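Local coordinates for protein possible adhesin (Caldicellulosiruptor kronotskyensis, PDB 4WA0) that probably mediates attachment of the cells to cellulose, this chain being the C-terminal beta-helix domain of a tapirin, at residues A[162-167]-A[182-187]. Sequence-based numbering, arbitrary orientation.
Sequences VYCNSL and KLYLAT
Tyr163 and Tyr184 leave adjacent strands in the same direction, their rings nearly parallel, with centroids 4.5 Å apart and planes at 2°, but slid so far that little of one covers the other. Tyr184 CD1 sits near the edge of one face of the Tyr163 ring, 3.4 Å from Tyr163 CE2. Both CG atoms are anti to their own carbonyl carbons (chi1 -59° and -55°), which sends the rings off in step. This outer face is only partly buried; Phe210, from a loop, touches both tyrosines. The opposite face of the strands is tightly packed. There Val162 CG1 meets Leu183 CD1 at 3.7 Å, Leu185 CD2 reaches Cys164 CB, and Leu185 CD1 lies 4.0 Å from Leu167 CB, which comes from beyond the corner at Asn165. Leu156 touches Val162 and Leu183 from another strand, and Leu146 adds to Cys164 and Leu167. These are the inward-facing residues of a parallel beta-helix, in which the strands 162-164 and 182-185 occupy equivalent places on successive turns, in parallel register, their axes approaching to 4.8 Å. Four backbone hydrogen bonds tie the turns, from Val162 N to Lys182 O, Tyr184 N to Val162 O, Cys164 N to Tyr184 O and Ala186 N to Cys164 O. At the corner the strand pairing gives way to side-chain bonding. Thr187 OG1 donates to Asn165 O at 2.8 Å, in the carbonyl plane and on a lone pair, and accepts from a water that takes the N-H of Leu167, bridging the turns where strand 166-170 departs. In one of the two conformers modelled for Ser166, OG donates to Asn165 OD1 from above the amide plane, while Asn165 ND2 rests 3.4 Å from Ala186 CB on the looser, partly exposed side.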
loop_
_atom_site.group_PDB
_atom_site.type_symbol
_atom_site.label_atom_id
_atom_site.label_comp_id
_atom_site.label_asym_id
_atom_site.label_seq_id
_atom_site.Cartn_x
_atom_site.Cartn_y
_atom_site.Cartn_z
ATOM N N VAL A 162 0.460 -8.247 -23.833
ATOM C CA VAL A 162 0.105 -6.895 -23.384
ATOM C C VAL A 162 -0.910 -6.333 -24.349
ATOM O O VAL A 162 -0.658 -6.362 -25.555
ATOM C CB VAL A 162 1.353 -6.021 -23.408
ATOM C CG1 VAL A 162 0.950 -4.591 -23.212
ATOM C CG2 VAL A 162 2.330 -6.504 -22.368
ATOM N N TYR A 163 -1.998 -5.782 -23.854
ATOM C CA TYR A 163 -3.114 -5.323 -24.694
ATOM C C TYR A 163 -3.369 -3.867 -24.337
ATOM O O TYR A 163 -3.594 -3.619 -23.174
ATOM C CB TYR A 163 -4.316 -6.122 -24.392
ATOM C CG TYR A 163 -4.223 -7.642 -24.593
ATOM C CD1 TYR A 163 -3.622 -8.419 -23.654
ATOM C CD2 TYR A 163 -4.752 -8.273 -25.754
ATOM C CE1 TYR A 163 -3.526 -9.778 -23.815
ATOM C CE2 TYR A 163 -4.684 -9.634 -25.917
ATOM C CZ TYR A 163 -4.059 -10.379 -24.935
ATOM O OH TYR A 163 -3.924 -11.738 -25.074
ATOM N N CYS A 164 -3.257 -2.934 -25.285
ATOM C CA CYS A 164 -3.443 -1.461 -25.028
ATOM C C CYS A 164 -4.275 -0.899 -26.161
ATOM O O CYS A 164 -4.217 -1.351 -27.284
ATOM C CB CYS A 164 -2.159 -0.545 -24.897
ATOM S SG CYS A 164 -0.751 -1.330 -24.130
ATOM N N ASN A 165 -5.010 0.140 -25.875
ATOM C CA ASN A 165 -5.625 0.861 -26.961
ATOM C C ASN A 165 -4.683 1.589 -27.876
ATOM O O ASN A 165 -4.840 1.553 -29.090
ATOM C CB ASN A 165 -6.682 1.858 -26.405
ATOM C CG ASN A 165 -7.436 2.556 -27.502
ATOM O OD1 ASN A 165 -7.173 3.737 -27.774
ATOM N ND2 ASN A 165 -8.238 1.820 -28.224
ATOM N N SER A 166 -3.710 2.273 -27.296
ATOM C CA SER A 166 -2.806 3.152 -28.016
ATOM C C SER A 166 -1.473 3.201 -27.290
ATOM O O SER A 166 -1.400 2.954 -26.074
ATOM C CB SER A 166 -3.393 4.579 -28.052
ATOM O OG SER A 166 -4.565 4.631 -28.856
ATOM N N LEU A 167 -0.443 3.525 -28.066
ATOM C CA LEU A 167 0.917 3.617 -27.598
ATOM C C LEU A 167 1.548 4.889 -28.054
ATOM O O LEU A 167 1.438 5.243 -29.256
ATOM C CB LEU A 167 1.698 2.436 -28.118
ATOM C CG LEU A 167 3.160 2.385 -27.689
ATOM C CD1 LEU A 167 3.407 2.236 -26.189
ATOM C CD2 LEU A 167 3.907 1.346 -28.503
ATOM N N LYS A 182 4.218 -10.521 -26.751
ATOM C CA LYS A 182 3.167 -10.239 -27.726
ATOM C C LYS A 182 2.530 -8.909 -27.324
ATOM O O LYS A 182 1.935 -8.824 -26.195
ATOM C CB LYS A 182 2.070 -11.312 -27.638
ATOM C CG LYS A 182 2.665 -12.688 -27.957
ATOM C CD LYS A 182 1.755 -13.891 -27.757
ATOM C CE LYS A 182 1.348 -14.090 -26.300
ATOM N NZ LYS A 182 2.561 -14.352 -25.460
ATOM N N LEU A 183 2.643 -7.886 -28.175
ATOM C CA LEU A 183 1.969 -6.606 -27.958
ATOM C C LEU A 183 0.789 -6.470 -28.931
ATOM O O LEU A 183 0.964 -6.627 -30.150
ATOM C CB LEU A 183 2.896 -5.444 -28.202
ATOM C CG LEU A 183 2.383 -3.991 -28.056
ATOM C CD1 LEU A 183 1.785 -3.770 -26.693
ATOM C CD2 LEU A 183 3.515 -3.034 -28.422
ATOM N N TYR A 184 -0.366 -6.143 -28.385
ATOM C CA TYR A 184 -1.592 -5.939 -29.168
ATOM C C TYR A 184 -2.048 -4.526 -28.974
ATOM O O TYR A 184 -2.238 -4.122 -27.836
ATOM C CB TYR A 184 -2.736 -6.875 -28.779
ATOM C CG TYR A 184 -2.461 -8.389 -28.795
ATOM C CD1 TYR A 184 -1.870 -9.021 -27.718
ATOM C CD2 TYR A 184 -2.914 -9.184 -29.839
ATOM C CE1 TYR A 184 -1.667 -10.417 -27.725
ATOM C CE2 TYR A 184 -2.702 -10.538 -29.855
ATOM C CZ TYR A 184 -2.097 -11.152 -28.776
ATOM O OH TYR A 184 -1.945 -12.515 -28.756
ATOM N N LEU A 185 -2.169 -3.759 -30.082
ATOM C CA LEU A 185 -2.589 -2.387 -30.010
ATOM C C LEU A 185 -3.826 -2.256 -30.820
ATOM O O LEU A 185 -3.869 -2.767 -31.948
ATOM C CB LEU A 185 -1.453 -1.489 -30.578
ATOM C CG LEU A 185 -0.161 -1.535 -29.785
ATOM C CD1 LEU A 185 0.856 -0.704 -30.499
ATOM C CD2 LEU A 185 -0.417 -1.021 -28.375
ATOM N N ALA A 186 -4.840 -1.596 -30.282
ATOM C CA ALA A 186 -6.117 -1.364 -31.009
ATOM C C ALA A 186 -5.981 -0.355 -32.147
ATOM O O ALA A 186 -6.825 -0.267 -32.969
ATOM C CB ALA A 186 -7.172 -0.888 -30.030
ATOM N N THR A 187 -4.947 0.455 -32.101
ATOM C CA THR A 187 -4.662 1.518 -33.105
ATOM C C THR A 187 -3.255 1.358 -33.593
ATOM O O THR A 187 -2.481 0.452 -33.140
ATOM C CB THR A 187 -4.813 2.916 -32.396
ATOM O OG1 THR A 187 -3.907 3.003 -31.267
ATOM C CG2 THR A 187 -6.254 3.126 -31.888
HETATM O O HOH W 1 -1.115 3.690 -30.984
#